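Local coordinates for protein DNA-binding transcriptional repressor YiaJ (Escherichia coli, PDB 1YSQ) that represses transcription of the yiaKLMNOPQRS operon, which may serve the use of 2,3-diketo-L-gulonate, and is represented here by its IclR-type C-terminal effector-binding domain, at residues A[9-21]-A[168-180]. Numbering follows the deposited sequence.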
ATOM      1  N   ASN A   9     -10.897  -4.626  15.397  1.00 41.04           N
ATOM      2  CA  ASN A   9     -11.158  -3.237  15.762  1.00 39.53           C
ATOM      3  C   ASN A   9     -10.850  -2.272  14.618  1.00 37.33           C
ATOM      4  O   ASN A   9     -11.668  -1.415  14.305  1.00 36.72           O
ATOM      5  CB  ASN A   9     -10.378  -2.831  17.024  1.00 40.32           C
ATOM      6  CG  ASN A   9     -10.732  -3.683  18.237  1.00 43.25           C
ATOM      7  OD1 ASN A   9     -11.750  -4.396  18.248  1.00 46.20           O
ATOM      8  ND2 ASN A   9      -9.887  -3.617  19.274  1.00 45.88           N
ATOM      9  N   ILE A  10      -9.679  -2.418  13.996  1.00 34.74           N
ATOM     10  CA  ILE A  10      -9.324  -1.541  12.877  1.00 32.77           C
ATOM     11  C   ILE A  10     -10.223  -1.768  11.640  1.00 32.02           C
ATOM     12  O   ILE A  10     -10.602  -0.810  10.964  1.00 31.50           O
ATOM     13  CB  ILE A  10      -7.794  -1.580  12.536  1.00 32.44           C
ATOM     14  CG1 ILE A  10      -7.418  -0.445  11.569  1.00 31.56           C
ATOM     15  CG2 ILE A  10      -7.368  -2.947  11.956  1.00 32.36           C
ATOM     16  CD1 ILE A  10      -7.478   0.954  12.175  1.00 31.65           C
ATOM     17  N   ILE A  11     -10.590  -3.012  11.361  1.00 31.23           N
ATOM     18  CA  ILE A  11     -11.487  -3.256  10.223  1.00 31.03           C
ATOM     19  C   ILE A  11     -12.870  -2.629  10.480  1.00 31.41           C
ATOM     20  O   ILE A  11     -13.462  -2.021   9.582  1.00 30.88           O
ATOM     21  CB  ILE A  11     -11.530  -4.755   9.833  1.00 31.37           C
ATOM     22  CG1 ILE A  11     -10.200  -5.131   9.160  1.00 30.44           C
ATOM     23  CG2 ILE A  11     -12.665  -5.031   8.844  1.00 30.02           C
ATOM     24  CD1 ILE A  11      -9.863  -6.612   9.196  1.00 31.42           C
ATOM     25  N   HIS A  12     -13.340  -2.708  11.729  1.00 31.50           N
ATOM     26  CA  HIS A  12     -14.594  -2.051  12.109  1.00 32.00           C
ATOM     27  C   HIS A  12     -14.590  -0.535  11.856  1.00 31.06           C
ATOM     28  O   HIS A  12     -15.555   0.019  11.321  1.00 30.89           O
ATOM     29  CB  HIS A  12     -14.979  -2.348  13.568  1.00 32.70           C
ATOM     30  CG  HIS A  12     -16.372  -1.912  13.901  1.00 36.80           C
ATOM     31  ND1 HIS A  12     -17.489  -2.577  13.438  1.00 39.30           N
ATOM     32  CD2 HIS A  12     -16.830  -0.842  14.597  1.00 40.33           C
ATOM     33  CE1 HIS A  12     -18.575  -1.948  13.856  1.00 41.95           C
ATOM     34  NE2 HIS A  12     -18.203  -0.893  14.562  1.00 41.07           N
ATOM     35  N   ILE A  13     -13.506   0.121  12.247  1.00 30.10           N
ATOM     36  CA  ILE A  13     -13.285   1.533  11.954  1.00 29.13           C
ATOM     37  C   ILE A  13     -13.177   1.782  10.446  1.00 28.06           C
ATOM     38  O   ILE A  13     -13.816   2.699   9.913  1.00 27.33           O
ATOM     39  CB  ILE A  13     -11.976   2.016  12.646  1.00 29.57           C
ATOM     40  CG1 ILE A  13     -12.118   1.985  14.171  1.00 31.04           C
ATOM     41  CG2 ILE A  13     -11.541   3.434  12.129  1.00 29.69           C
ATOM     42  CD1 ILE A  13     -10.904   2.552  14.911  1.00 30.73           C
ATOM     43  N   ALA A  14     -12.352   0.981   9.769  1.00 26.68           N
ATOM     44  CA  ALA A  14     -11.968   1.287   8.389  1.00 25.97           C
ATOM     45  C   ALA A  14     -12.999   0.912   7.322  1.00 25.51           C
ATOM     46  O   ALA A  14     -13.140   1.634   6.323  1.00 25.25           O
ATOM     47  CB  ALA A  14     -10.616   0.676   8.062  1.00 25.33           C
ATOM     48  N   ALA A  15     -13.715  -0.200   7.526  1.00 25.09           N
ATOM     49  CA  ALA A  15     -14.574  -0.775   6.477  1.00 24.65           C
ATOM     50  C   ALA A  15     -15.537   0.191   5.749  1.00 24.56           C
ATOM     51  O   ALA A  15     -15.580   0.168   4.531  1.00 24.25           O
ATOM     52  CB  ALA A  15     -15.326  -2.030   6.984  1.00 24.64           C
ATOM     53  N   PRO A  16     -16.281   1.057   6.449  1.00 25.49           N
ATOM     54  CA  PRO A  16     -17.194   1.976   5.749  1.00 25.47           C
ATOM     55  C   PRO A  16     -16.439   2.893   4.786  1.00 25.33           C
ATOM     56  O   PRO A  16     -16.935   3.227   3.700  1.00 24.77           O
ATOM     57  CB  PRO A  16     -17.788   2.822   6.880  1.00 26.17           C
ATOM     58  CG  PRO A  16     -17.545   2.066   8.120  1.00 27.17           C
ATOM     59  CD  PRO A  16     -16.296   1.277   7.907  1.00 25.48           C
ATOM     60  N   HIS A  17     -15.240   3.303   5.209  1.00 24.74           N
ATOM     61  CA  HIS A  17     -14.403   4.207   4.436  1.00 24.06           C
ATOM     62  C   HIS A  17     -13.790   3.502   3.229  1.00 22.88           C
ATOM     63  O   HIS A  17     -13.738   4.071   2.142  1.00 22.37           O
ATOM     64  CB  HIS A  17     -13.295   4.792   5.319  1.00 24.07           C
ATOM     65  CG  HIS A  17     -13.810   5.589   6.471  1.00 25.77           C
ATOM     66  ND1 HIS A  17     -14.390   6.827   6.312  1.00 27.01           N
ATOM     67  CD2 HIS A  17     -13.861   5.313   7.796  1.00 28.36           C
ATOM     68  CE1 HIS A  17     -14.758   7.292   7.493  1.00 28.48           C
ATOM     69  NE2 HIS A  17     -14.451   6.391   8.411  1.00 28.35           N
ATOM     70  N   LEU A  18     -13.315   2.274   3.432  1.00 21.92           N
ATOM     71  CA  LEU A  18     -12.742   1.500   2.337  1.00 20.98           C
ATOM     72  C   LEU A  18     -13.818   1.144   1.307  1.00 20.77           C
ATOM     73  O   LEU A  18     -13.590   1.248   0.101  1.00 19.76           O
ATOM     74  CB  LEU A  18     -12.018   0.254   2.873  1.00 20.79           C
ATOM     75  CG  LEU A  18     -10.857   0.571   3.827  1.00 21.05           C
ATOM     76  CD1 LEU A  18     -10.420  -0.679   4.576  1.00 20.52           C
ATOM     77  CD2 LEU A  18      -9.686   1.186   3.081  1.00 20.80           C
ATOM     78  N   GLU A  19     -15.002   0.747   1.781  1.00 20.27           N
ATOM     79  CA  GLU A  19     -16.125   0.486   0.866  1.00 20.56           C
ATOM     80  C   GLU A  19     -16.495   1.717   0.037  1.00 20.26           C
ATOM     81  O   GLU A  19     -16.719   1.632  -1.171  1.00 21.01           O
ATOM     82  CB  GLU A  19     -17.356   0.027   1.654  1.00 20.80           C
ATOM     83  CG  GLU A  19     -17.253  -1.397   2.173  1.00 22.68           C
ATOM     84  CD  GLU A  19     -18.529  -1.838   2.876  1.00 25.68           C
ATOM     85  OE1 GLU A  19     -19.591  -1.220   2.636  1.00 29.28           O
ATOM     86  OE2 GLU A  19     -18.467  -2.789   3.659  1.00 26.01           O
ATOM     87  N   ALA A  20     -16.579   2.859   0.705  1.00 20.90           N
ATOM     88  CA  ALA A  20     -16.828   4.130   0.027  1.00 20.71           C
ATOM     89  C   ALA A  20     -15.820   4.380  -1.087  1.00 20.75           C
ATOM     90  O   ALA A  20     -16.190   4.793  -2.186  1.00 21.15           O
ATOM     91  CB  ALA A  20     -16.811   5.290   1.040  1.00 20.74           C
ATOM     92  N   LEU A  21     -14.541   4.152  -0.807  1.00 20.59           N
ATOM     93  CA  LEU A  21     -13.501   4.408  -1.811  1.00 20.47           C
ATOM     94  C   LEU A  21     -13.603   3.415  -2.974  1.00 20.31           C
ATOM     95  O   LEU A  21     -13.388   3.777  -4.136  1.00 19.81           O
ATOM     96  CB  LEU A  21     -12.117   4.368  -1.166  1.00 20.75           C
ATOM     97  CG  LEU A  21     -10.879   4.542  -2.058  1.00 20.78           C
ATOM     98  CD1 LEU A  21     -10.810   5.978  -2.603  1.00 22.02           C
ATOM     99  CD2 LEU A  21      -9.628   4.189  -1.248  1.00 21.00           C
ATOM    100  N   PRO A 168      -8.809  11.075  -3.288  1.00 22.73           N
ATOM    101  CA  PRO A 168      -9.777  10.314  -2.475  1.00 22.38           C
ATOM    102  C   PRO A 168      -9.106   9.218  -1.645  1.00 21.99           C
ATOM    103  O   PRO A 168      -9.565   8.907  -0.548  1.00 21.85           O
ATOM    104  CB  PRO A 168     -10.737   9.702  -3.516  1.00 22.92           C
ATOM    105  CG  PRO A 168      -9.976   9.737  -4.812  1.00 22.60           C
ATOM    106  CD  PRO A 168      -9.076  10.936  -4.735  1.00 23.28           C
ATOM    107  N   LEU A 169      -8.028   8.635  -2.167  1.00 21.61           N
ATOM    108  CA  LEU A 169      -7.289   7.595  -1.438  1.00 21.31           C
ATOM    109  C   LEU A 169      -6.734   8.181  -0.141  1.00 20.93           C
ATOM    110  O   LEU A 169      -6.871   7.591   0.941  1.00 20.45           O
ATOM    111  CB  LEU A 169      -6.129   7.064  -2.300  1.00 20.99           C
ATOM    112  CG  LEU A 169      -5.144   6.120  -1.586  1.00 21.21           C
ATOM    113  CD1 LEU A 169      -5.834   4.885  -1.005  1.00 20.34           C
ATOM    114  CD2 LEU A 169      -4.051   5.722  -2.547  1.00 21.45           C
ATOM    115  N   ARG A 170      -6.124   9.358  -0.244  1.00 21.00           N
ATOM    116  CA  ARG A 170      -5.578   9.987   0.949  1.00 21.90           C
ATOM    117  C   ARG A 170      -6.695  10.424   1.913  1.00 21.73           C
ATOM    118  O   ARG A 170      -6.584  10.249   3.140  1.00 21.85           O
ATOM    119  CB  ARG A 170      -4.660  11.150   0.595  1.00 22.34           C
ATOM    120  CG  ARG A 170      -4.198  11.939   1.835  1.00 24.66           C
ATOM    121  CD  ARG A 170      -3.294  13.108   1.506  1.00 27.75           C
ATOM    122  NE  ARG A 170      -3.932  14.022   0.554  1.00 31.31           N
ATOM    123  CZ  ARG A 170      -3.527  14.208  -0.702  1.00 30.44           C
ATOM    124  NH1 ARG A 170      -2.457  13.559  -1.178  1.00 30.57           N
ATOM    125  NH2 ARG A 170      -4.189  15.050  -1.473  1.00 28.37           N
ATOM    126  N   GLU A 171      -7.781  10.961   1.363  1.00 22.04           N
ATOM    127  CA  GLU A 171      -8.913  11.364   2.202  1.00 22.05           C
ATOM    128  C   GLU A 171      -9.453  10.166   3.003  1.00 22.32           C
ATOM    129  O   GLU A 171      -9.836  10.309   4.168  1.00 21.00           O
ATOM    130  CB  GLU A 171     -10.009  12.003   1.355  1.00 23.12           C
ATOM    131  CG  GLU A 171      -9.656  13.417   0.905  1.00 24.77           C
ATOM    132  CD  GLU A 171     -10.553  13.939  -0.201  1.00 28.20           C
ATOM    133  OE1 GLU A 171     -11.460  13.204  -0.647  1.00 30.96           O
ATOM    134  OE2 GLU A 171     -10.338  15.088  -0.630  1.00 29.49           O
ATOM    135  N   THR A 172      -9.475   9.000   2.355  1.00 21.72           N
ATOM    136  CA  THR A 172      -9.884   7.749   2.990  1.00 21.86           C
ATOM    137  C   THR A 172      -8.953   7.385   4.159  1.00 22.00           C
ATOM    138  O   THR A 172      -9.443   7.146   5.270  1.00 21.22           O
ATOM    139  CB  THR A 172      -9.957   6.636   1.929  1.00 21.95           C
ATOM    140  OG1 THR A 172     -10.981   6.956   0.961  1.00 21.88           O
ATOM    141  CG2 THR A 172     -10.394   5.295   2.538  1.00 21.35           C
ATOM    142  N   ALA A 173      -7.630   7.366   3.915  1.00 21.84           N
ATOM    143  CA  ALA A 173      -6.654   7.095   4.964  1.00 22.27           C
ATOM    144  C   ALA A 173      -6.755   8.105   6.110  1.00 22.52           C
ATOM    145  O   ALA A 173      -6.663   7.728   7.263  1.00 22.96           O
ATOM    146  CB  ALA A 173      -5.227   7.074   4.408  1.00 22.32           C
ATOM    147  N   GLN A 174      -6.933   9.382   5.784  1.00 23.98           N
ATOM    148  CA  GLN A 174      -7.043  10.425   6.803  1.00 24.64           C
ATOM    149  C   GLN A 174      -8.228  10.174   7.738  1.00 25.01           C
ATOM    150  O   GLN A 174      -8.094  10.310   8.951  1.00 25.36           O
ATOM    151  CB  GLN A 174      -7.185  11.805   6.159  1.00 24.81           C
ATOM    152  CG  GLN A 174      -5.876  12.393   5.624  1.00 27.39           C
ATOM    153  CD  GLN A 174      -6.104  13.622   4.725  1.00 29.09           C
ATOM    154  OE1 GLN A 174      -7.179  13.781   4.122  1.00 28.15           O
ATOM    155  NE2 GLN A 174      -5.103  14.491   4.648  1.00 29.22           N
ATOM    156  N   ALA A 175      -9.375   9.806   7.164  1.00 25.19           N
ATOM    157  CA  ALA A 175     -10.583   9.530   7.940  1.00 25.83           C
ATOM    158  C   ALA A 175     -10.374   8.346   8.904  1.00 26.50           C
ATOM    159  O   ALA A 175     -10.712   8.435  10.094  1.00 26.51           O
ATOM    160  CB  ALA A 175     -11.768   9.279   7.013  1.00 25.65           C
ATOM    161  N   ILE A 176      -9.800   7.257   8.383  1.00 26.32           N
ATOM    162  CA  ILE A 176      -9.426   6.102   9.206  1.00 26.86           C
ATOM    163  C   ILE A 176      -8.451   6.497  10.325  1.00 27.41           C
ATOM    164  O   ILE A 176      -8.654   6.149  11.486  1.00 27.53           O
ATOM    165  CB  ILE A 176      -8.820   4.964   8.325  1.00 26.96           C
ATOM    166  CG1 ILE A 176      -9.847   4.488   7.280  1.00 26.35           C
ATOM    167  CG2 ILE A 176      -8.298   3.795   9.211  1.00 25.91           C
ATOM    168  CD1 ILE A 176      -9.268   3.593   6.158  1.00 25.60           C
ATOM    169  N   SER A 177      -7.395   7.218   9.973  1.00 28.27           N
ATOM    170  CA  SER A 177      -6.409   7.647  10.955  1.00 29.84           C
ATOM    171  C   SER A 177      -7.027   8.528  12.054  1.00 31.21           C
ATOM    172  O   SER A 177      -6.718   8.365  13.252  1.00 30.76           O
ATOM    173  CB  SER A 177      -5.279   8.398  10.261  1.00 29.56           C
ATOM    174  OG  SER A 177      -4.418   8.974  11.215  1.00 31.73           O
ATOM    175  N   ASN A 178      -7.889   9.452  11.632  1.00 32.42           N
ATOM    176  CA  ASN A 178      -8.562  10.390  12.533  1.00 34.51           C
ATOM    177  C   ASN A 178      -9.489   9.659  13.497  1.00 35.79           C
ATOM    178  O   ASN A 178      -9.475   9.926  14.695  1.00 36.07           O
ATOM    179  CB  ASN A 178      -9.328  11.459  11.733  1.00 34.02           C
ATOM    180  CG  ASN A 178      -8.403  12.494  11.107  1.00 34.80           C
ATOM    181  OD1 ASN A 178      -7.239  12.627  11.510  1.00 34.83           O
ATOM    182  ND2 ASN A 178      -8.912  13.234  10.114  1.00 35.47           N
ATOM    183  N   GLU A 179     -10.272   8.724  12.965  1.00 37.72           N
ATOM    184  CA  GLU A 179     -11.153   7.889  13.776  1.00 39.66           C
ATOM    185  C   GLU A 179     -10.399   6.952  14.718  1.00 40.50           C
ATOM    186  O   GLU A 179     -10.826   6.742  15.849  1.00 40.98           O
ATOM    187  CB  GLU A 179     -12.101   7.087  12.892  1.00 39.96           C
ATOM    188  CG  GLU A 179     -13.336   7.880  12.495  1.00 42.96           C
ATOM    189  CD  GLU A 179     -14.197   7.176  11.462  1.00 45.48           C
ATOM    190  OE1 GLU A 179     -14.722   7.887  10.575  1.00 48.54           O
ATOM    191  OE2 GLU A 179     -14.357   5.935  11.539  1.00 46.70           O
ATOM    192  N   LEU A 180      -9.284   6.391  14.259  1.00 41.33           N
ATOM    193  CA  LEU A 180      -8.465   5.534  15.122  1.00 42.59           C
ATOM    194  C   LEU A 180      -7.930   6.365  16.291  1.00 43.49           C
ATOM    195  O   LEU A 180      -8.038   5.959  17.454  1.00 43.30           O
ATOM    196  CB  LEU A 180      -7.331   4.869  14.332  1.00 41.96           C
ATOM    197  CG  LEU A 180      -6.229   4.118  15.094  1.00 42.72           C
ATOM    198  CD1 LEU A 180      -6.747   2.827  15.762  1.00 42.81           C
ATOM    199  CD2 LEU A 180      -5.033   3.822  14.184  1.00 43.00           C
TER
HETATM  200  O   HOH W   1     -13.671   6.956   1.746  1.00 25.09           O
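His17 projects from helix 9-21 into a hole formed by Thr172, Ala175, Ile176 and Glu179 of the nearly antiparallel helix 168-180. With CG anti to its carbonyl carbon (chi1 -61°), the ring reaches across the flank away from the sheet, and NE2 donates to Glu179 OE1 at 2.6 Å, a short, bent bond. OE1 lies near the imidazole plane, but ring and carboxylate planes are 54° apart, so NE2 meets OE1 from above the carboxylate. Ala175 CB, a small methyl, makes a close CH-pi contact over one ring face. Ile176 is the reciprocal knob, among Ile13, Ala14, His17 and Leu18; its CD1 reaches the slim Ala14 CB at 3.7 Å. Leu21, CG anti to the backbone N (chi1 177°), forks: CD1 meets Pro168 CB (3.8 Å) and CD2 Leu169 CD1 (3.9 Å), which suits a branched end. Its CB lies 3.5 Å from Thr172 OG1, which donates to Pro168 O; a water donating to OG1 and His17 O links the helices. A leucine replacing His17 would probably leave Glu179 without its cross-helix mate and Ala175 without a flat ring face. The first and last helices of this GAF-like domain thus join through apolar packing on the sheet side and a probably charge-assisted His-carboxylate hydrogen bond on the solvent side.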